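Local coordinates for protein glycerol Dehydrogenase (Unidentified, PDB 5XN8) that oxidises glycerol to dihydroxyacetone with NAD as the electron acceptor, and probably also acts on related diols such as 1,2-propanediol, at residues P8-Q13 / G22-N27; T99-G104 / L109-I114. One frame throughout, in Å; residues are numbered along the deposited sequence.

Contact 1: residues P8-Q13 / G22-N27; sequences PGKYLQ and GAYAKN
In the parallel sheet of the N-terminal domain, on the strand that is outermost within this chain and meets a neighbouring subunit, K10 and L12 of strand 10-14 reach across to Y24 on the short helix 22-25. K10 meets one of the two ring carbons next to CG, and L12 the other. CD of K10 lies 3.7 Å from Y24 CD2, and CD2 of L12 lies 3.8 Å from Y24 CD1; both approach the ring obliquely. The lysine chain crosses the tyrosine at about a right angle, extended as far as CE, while the bend at chi4 (72°) turns NZ aside to hydrogen-bond P144 O of the second subunit. Lysine suits this partly exposed place because its methylenes meet the ring while its amino group reaches a polar partner. L12, two residues on and buried, supplies one methyl of its branched end, CD2. Tyrosine offers a broad ring to both, and its OH makes a weak hydrogen bond to A191 O of the second subunit. Strand 10-14 is paired with strand 149-153 in its own chain, while an antiparallel strand of the second subunit continues the sheet across the interface.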
ATOM      1  N   PRO A   8       9.399  39.482   5.691  1.00 29.50           N
ATOM      2  CA  PRO A   8      10.411  40.321   6.331  1.00 29.19           C
ATOM      3  C   PRO A   8      11.783  40.021   5.733  1.00 29.12           C
ATOM      4  O   PRO A   8      12.052  38.870   5.388  1.00 29.80           O
ATOM      5  CB  PRO A   8      10.363  39.863   7.796  1.00 28.69           C
ATOM      6  CG  PRO A   8       9.860  38.466   7.726  1.00 27.59           C
ATOM      7  CD  PRO A   8       8.831  38.510   6.640  1.00 27.60           C
ATOM      8  N   GLY A   9      12.621  41.044   5.604  1.00 29.48           N
ATOM      9  CA  GLY A   9      13.976  40.912   5.042  1.00 28.92           C
ATOM     10  C   GLY A   9      14.792  39.763   5.613  1.00 28.48           C
ATOM     11  O   GLY A   9      15.390  39.003   4.856  1.00 27.92           O
ATOM     12  N   LYS A  10      14.809  39.640   6.945  1.00 28.34           N
ATOM     13  CA  LYS A  10      15.539  38.572   7.639  1.00 27.42           C
ATOM     14  C   LYS A  10      14.761  38.083   8.854  1.00 26.87           C
ATOM     15  O   LYS A  10      14.158  38.878   9.573  1.00 26.72           O
ATOM     16  CB  LYS A  10      16.923  39.055   8.095  1.00 28.40           C
ATOM     17  CG  LYS A  10      17.932  39.226   6.976  1.00 29.37           C
ATOM     18  CD  LYS A  10      19.360  39.258   7.483  1.00 30.20           C
ATOM     19  CE  LYS A  10      20.296  39.817   6.425  1.00 31.27           C
ATOM     20  NZ  LYS A  10      20.135  41.288   6.218  1.00 31.34           N
ATOM     21  N   TYR A  11      14.791  36.770   9.080  1.00 25.21           N
ATOM     22  CA  TYR A  11      14.155  36.146  10.233  1.00 24.59           C
ATOM     23  C   TYR A  11      15.216  35.319  10.956  1.00 25.37           C
ATOM     24  O   TYR A  11      15.799  34.429  10.362  1.00 27.73           O
ATOM     25  CB  TYR A  11      12.960  35.310   9.782  1.00 23.00           C
ATOM     26  CG  TYR A  11      12.382  34.421  10.856  1.00 22.32           C
ATOM     27  CD1 TYR A  11      11.383  34.878  11.715  1.00 21.08           C
ATOM     28  CD2 TYR A  11      12.825  33.109  11.008  1.00 21.54           C
ATOM     29  CE1 TYR A  11      10.852  34.058  12.682  1.00 20.41           C
ATOM     30  CE2 TYR A  11      12.314  32.293  11.997  1.00 20.63           C
ATOM     31  CZ  TYR A  11      11.317  32.775  12.826  1.00 20.33           C
ATOM     32  OH  TYR A  11      10.796  31.960  13.809  1.00 19.36           O
ATOM     33  N   LEU A  12      15.493  35.653  12.215  1.00 25.21           N
ATOM     34  CA  LEU A  12      16.532  34.986  13.009  1.00 24.95           C
ATOM     35  C   LEU A  12      15.888  34.208  14.142  1.00 24.13           C
ATOM     36  O   LEU A  12      14.923  34.678  14.750  1.00 23.56           O
ATOM     37  CB  LEU A  12      17.486  36.020  13.624  1.00 26.02           C
ATOM     38  CG  LEU A  12      18.511  36.694  12.716  1.00 26.36           C
ATOM     39  CD1 LEU A  12      17.858  37.695  11.781  1.00 26.27           C
ATOM     40  CD2 LEU A  12      19.575  37.361  13.582  1.00 26.67           C
ATOM     41  N   GLN A  13      16.438  33.039  14.450  1.00 23.46           N
ATOM     42  CA  GLN A  13      15.884  32.198  15.511  1.00 23.15           C
ATOM     43  C   GLN A  13      16.899  31.243  16.126  1.00 23.03           C
ATOM     44  O   GLN A  13      17.549  30.503  15.420  1.00 22.87           O
ATOM     45  CB  GLN A  13      14.701  31.396  14.979  1.00 22.65           C
ATOM     46  CG  GLN A  13      14.029  30.533  16.034  1.00 22.52           C
ATOM     47  CD  GLN A  13      13.034  29.586  15.421  1.00 22.43           C
ATOM     48  OE1 GLN A  13      12.144  30.010  14.684  1.00 22.80           O
ATOM     49  NE2 GLN A  13      13.199  28.284  15.683  1.00 21.78           N
ATOM     50  N   GLY A  22      22.947  41.752  16.577  1.00 32.16           N
ATOM     51  CA  GLY A  22      23.632  43.014  16.321  1.00 33.02           C
ATOM     52  C   GLY A  22      24.448  43.056  15.041  1.00 34.07           C
ATOM     53  O   GLY A  22      24.542  44.105  14.399  1.00 35.95           O
ATOM     54  N   ALA A  23      25.041  41.922  14.674  1.00 34.00           N
ATOM     55  CA  ALA A  23      25.823  41.802  13.437  1.00 34.68           C
ATOM     56  C   ALA A  23      25.010  42.222  12.217  1.00 34.54           C
ATOM     57  O   ALA A  23      25.480  42.998  11.385  1.00 36.08           O
ATOM     58  CB  ALA A  23      26.326  40.372  13.267  1.00 35.17           C
ATOM     59  N   TYR A  24      23.777  41.732  12.139  1.00 33.73           N
ATOM     60  CA  TYR A  24      22.894  42.029  11.015  1.00 32.77           C
ATOM     61  C   TYR A  24      22.245  43.406  11.154  1.00 32.82           C
ATOM     62  O   TYR A  24      22.030  44.094  10.155  1.00 32.11           O
ATOM     63  CB  TYR A  24      21.814  40.955  10.872  1.00 32.51           C
ATOM     64  CG  TYR A  24      22.348  39.539  10.706  1.00 32.23           C
ATOM     65  CD1 TYR A  24      22.643  38.760  11.814  1.00 32.50           C
ATOM     66  CD2 TYR A  24      22.518  38.965   9.437  1.00 33.42           C
ATOM     67  CE1 TYR A  24      23.102  37.451  11.683  1.00 32.39           C
ATOM     68  CE2 TYR A  24      22.982  37.669   9.288  1.00 33.25           C
ATOM     69  CZ  TYR A  24      23.277  36.909  10.413  1.00 33.11           C
ATOM     70  OH  TYR A  24      23.734  35.614  10.286  1.00 32.48           O
ATOM     71  N   ALA A  25      21.936  43.802  12.390  1.00 32.23           N
ATOM     72  CA  ALA A  25      21.317  45.100  12.675  1.00 32.54           C
ATOM     73  C   ALA A  25      22.230  46.272  12.337  1.00 33.03           C
ATOM     74  O   ALA A  25      21.770  47.284  11.811  1.00 33.07           O
ATOM     75  CB  ALA A  25      20.892  45.169  14.138  1.00 32.27           C
ATOM     76  N   LYS A  26      23.520  46.121  12.628  1.00 34.40           N
ATOM     77  CA  LYS A  26      24.550  47.111  12.272  1.00 36.25           C
ATOM     78  C   LYS A  26      24.464  47.621  10.824  1.00 36.89           C
ATOM     79  O   LYS A  26      24.679  48.813  10.577  1.00 38.30           O
ATOM     80  CB  LYS A  26      25.939  46.526  12.548  1.00 38.00           C
ATOM     81  CG  LYS A  26      27.117  47.441  12.215  1.00 39.69           C
ATOM     82  CD  LYS A  26      28.471  46.967  12.745  1.00 42.03           C
ATOM     83  CE  LYS A  26      28.546  45.510  13.230  1.00 43.35           C
ATOM     84  NZ  LYS A  26      29.731  45.318  14.108  1.00 45.44           N
ATOM     85  N   ASN A  27      24.158  46.725   9.885  1.00 36.26           N
ATOM     86  CA  ASN A  27      24.005  47.080   8.464  1.00 35.89           C
ATOM     87  C   ASN A  27      22.699  47.813   8.129  1.00 35.51           C
ATOM     88  O   ASN A  27      22.595  48.408   7.055  1.00 34.36           O
ATOM     89  CB  ASN A  27      24.116  45.823   7.579  1.00 35.31           C
ATOM     90  CG  ASN A  27      25.473  45.146   7.683  1.00 34.87           C
ATOM     91  OD1 ASN A  27      25.566  43.979   8.050  1.00 35.60           O
ATOM     92  ND2 ASN A  27      26.523  45.874   7.365  1.00 34.94           N
TER

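Contact 2: residues T99-G104 / L109-I114; sequences TAKAIG and LPVVVI
V111 lays its CG2 methyl over the backbone of helix 94-107, 3.8 Å from G104 CA and 3.9 Å from A100 O. G104 has no side chain, and the methyl rests directly on its CA, so strand and helix come close. The valine has CG1 anti to its backbone N (chi1 176°), which sets CG2 against the glycine and brings CG1 within 4.4 Å of K101 CG. Further along the strand, V113 CG1 meets K101 CE at 4.4 Å, so the two valines follow the aliphatic part of the lysine. Its buried NZ hydrogen-bonds A122 O and L127 O, and L127 is a probable NAD-binding residue. At the other end, L109 N donates to G104 O (2.8 Å) with a nearly straight N-H...O angle of 170°, meeting a lone pair in the carbonyl plane and tying the start of the returning segment to the helix. Helix segment 99-104 and strand segment 111-114 run antiparallel (177°), with axes 8.3 Å apart. This is the second half of a beta-alpha-beta crossover from strand 87-92; strand 111-115 lies between strands 87-92 and 149-153, and L109 and I103 pack on L80 of helix 70-83.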
ATOM      1  N   THR A  99       3.530  48.812  17.692  1.00 29.63           N
ATOM      2  CA  THR A  99       3.889  50.226  17.858  1.00 30.10           C
ATOM      3  C   THR A  99       5.254  50.557  17.257  1.00 29.87           C
ATOM      4  O   THR A  99       5.452  51.661  16.735  1.00 30.33           O
ATOM      5  CB  THR A  99       3.872  50.652  19.344  1.00 29.88           C
ATOM      6  OG1 THR A  99       2.621  50.271  19.914  1.00 29.84           O
ATOM      7  CG2 THR A  99       4.055  52.155  19.494  1.00 30.71           C
ATOM      8  N   ALA A 100       6.189  49.616  17.345  1.00 29.21           N
ATOM      9  CA  ALA A 100       7.492  49.770  16.710  1.00 29.57           C
ATOM     10  C   ALA A 100       7.385  49.809  15.178  1.00 29.62           C
ATOM     11  O   ALA A 100       8.145  50.531  14.532  1.00 29.94           O
ATOM     12  CB  ALA A 100       8.431  48.660  17.156  1.00 29.12           C
ATOM     13  N   LYS A 101       6.447  49.045  14.615  1.00 29.70           N
ATOM     14  CA  LYS A 101       6.198  49.036  13.162  1.00 30.56           C
ATOM     15  C   LYS A 101       5.644  50.360  12.669  1.00 31.64           C
ATOM     16  O   LYS A 101       6.070  50.868  11.625  1.00 35.41           O
ATOM     17  CB  LYS A 101       5.206  47.925  12.769  1.00 29.88           C
ATOM     18  CG  LYS A 101       5.740  46.505  12.880  1.00 29.19           C
ATOM     19  CD  LYS A 101       4.650  45.506  12.523  1.00 29.00           C
ATOM     20  CE  LYS A 101       4.988  44.075  12.929  1.00 28.53           C
ATOM     21  NZ  LYS A 101       3.763  43.232  13.011  1.00 28.11           N
ATOM     22  N   ALA A 102       4.692  50.902  13.415  1.00 31.94           N
ATOM     23  CA  ALA A 102       4.074  52.197  13.096  1.00 31.67           C
ATOM     24  C   ALA A 102       5.098  53.320  13.116  1.00 31.89           C
ATOM     25  O   ALA A 102       5.146  54.124  12.185  1.00 32.26           O
ATOM     26  CB  ALA A 102       2.934  52.503  14.071  1.00 31.55           C
ATOM     27  N   ILE A 103       5.920  53.355  14.168  1.00 31.49           N
ATOM     28  CA  ILE A 103       6.995  54.350  14.296  1.00 31.57           C
ATOM     29  C   ILE A 103       7.948  54.271  13.100  1.00 31.51           C
ATOM     30  O   ILE A 103       8.321  55.302  12.535  1.00 32.98           O
ATOM     31  CB  ILE A 103       7.788  54.175  15.616  1.00 31.25           C
ATOM     32  CG1 ILE A 103       6.907  54.501  16.831  1.00 31.38           C
ATOM     33  CG2 ILE A 103       9.020  55.079  15.658  1.00 31.47           C
ATOM     34  CD1 ILE A 103       7.364  53.834  18.111  1.00 31.36           C
ATOM     35  N   GLY A 104       8.335  53.052  12.721  1.00 30.75           N
ATOM     36  CA  GLY A 104       9.212  52.830  11.568  1.00 30.45           C
ATOM     37  C   GLY A 104       8.595  53.279  10.261  1.00 30.80           C
ATOM     38  O   GLY A 104       9.274  53.890   9.424  1.00 31.17           O
ATOM     39  N   LEU A 109      11.900  54.460   8.765  1.00 33.70           N
ATOM     40  CA  LEU A 109      13.059  53.840   9.421  1.00 32.76           C
ATOM     41  C   LEU A 109      12.947  52.314   9.395  1.00 31.69           C
ATOM     42  O   LEU A 109      11.835  51.768   9.361  1.00 30.44           O
ATOM     43  CB  LEU A 109      13.175  54.315  10.878  1.00 32.93           C
ATOM     44  CG  LEU A 109      13.271  55.824  11.146  1.00 33.67           C
ATOM     45  CD1 LEU A 109      13.103  56.092  12.627  1.00 33.45           C
ATOM     46  CD2 LEU A 109      14.576  56.440  10.647  1.00 33.72           C
ATOM     47  N   PRO A 110      14.101  51.617   9.421  1.00 31.65           N
ATOM     48  CA  PRO A 110      14.081  50.159   9.538  1.00 31.12           C
ATOM     49  C   PRO A 110      13.575  49.698  10.908  1.00 30.67           C
ATOM     50  O   PRO A 110      13.760  50.400  11.912  1.00 30.82           O
ATOM     51  CB  PRO A 110      15.546  49.770   9.334  1.00 31.00           C
ATOM     52  CG  PRO A 110      16.309  50.968   9.787  1.00 31.44           C
ATOM     53  CD  PRO A 110      15.480  52.134   9.356  1.00 31.67           C
ATOM     54  N   VAL A 111      12.947  48.524  10.927  1.00 29.99           N
ATOM     55  CA  VAL A 111      12.259  47.999  12.093  1.00 29.86           C
ATOM     56  C   VAL A 111      12.834  46.631  12.447  1.00 29.67           C
ATOM     57  O   VAL A 111      13.017  45.786  11.576  1.00 28.46           O
ATOM     58  CB  VAL A 111      10.746  47.836  11.818  1.00 30.10           C
ATOM     59  CG1 VAL A 111      10.033  47.195  13.009  1.00 29.76           C
ATOM     60  CG2 VAL A 111      10.120  49.173  11.456  1.00 30.00           C
ATOM     61  N   VAL A 112      13.107  46.432  13.734  1.00 29.58           N
ATOM     62  CA  VAL A 112      13.456  45.130  14.281  1.00 29.29           C
ATOM     63  C   VAL A 112      12.386  44.787  15.307  1.00 29.05           C
ATOM     64  O   VAL A 112      12.074  45.612  16.168  1.00 31.07           O
ATOM     65  CB  VAL A 112      14.831  45.162  14.986  1.00 29.50           C
ATOM     66  CG1 VAL A 112      15.191  43.785  15.534  1.00 28.92           C
ATOM     67  CG2 VAL A 112      15.905  45.678  14.041  1.00 29.86           C
ATOM     68  N   VAL A 113      11.825  43.584  15.219  1.00 27.89           N
ATOM     69  CA  VAL A 113      10.852  43.106  16.208  1.00 27.28           C
ATOM     70  C   VAL A 113      11.435  41.892  16.919  1.00 26.48           C
ATOM     71  O   VAL A 113      11.962  40.985  16.279  1.00 26.46           O
ATOM     72  CB  VAL A 113       9.459  42.799  15.601  1.00 27.58           C
ATOM     73  CG1 VAL A 113       8.744  44.096  15.235  1.00 28.46           C
ATOM     74  CG2 VAL A 113       9.531  41.880  14.392  1.00 27.02           C
ATOM     75  N   ILE A 114      11.349  41.893  18.247  1.00 26.28           N
ATOM     76  CA  ILE A 114      11.915  40.836  19.078  1.00 25.65           C
ATOM     77  C   ILE A 114      10.818  40.300  20.004  1.00 24.91           C
ATOM     78  O   ILE A 114      10.745  40.697  21.163  1.00 24.75           O
ATOM     79  CB  ILE A 114      13.139  41.339  19.896  1.00 25.74           C
ATOM     80  CG1 ILE A 114      14.109  42.114  18.996  1.00 26.03           C
ATOM     81  CG2 ILE A 114      13.855  40.172  20.575  1.00 25.42           C
ATOM     82  CD1 ILE A 114      15.421  42.489  19.661  1.00 26.24           C
TER

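How the contacts relate
Both contacts set a helix against a strand of the same parallel sheet in the N-terminal domain, and follow one another along the chain. Their centres are about 13 Å apart and their nearest atoms about 5 Å, without touching. Strand 149-153 lies between strands 10-14 and 111-115 and is hydrogen-bonded to both; its M149 packs on L12 and Y24 of contact 1 and on V112 of contact 2. Contact 1 is partly buried at the border with the second subunit, away from the metal and cofactor sites, whereas contact 2 is wholly buried. The side chain of K101 lies about 4 Å from that of S125, a probable NAD-binding residue, and about 11 Å from the zinc ion.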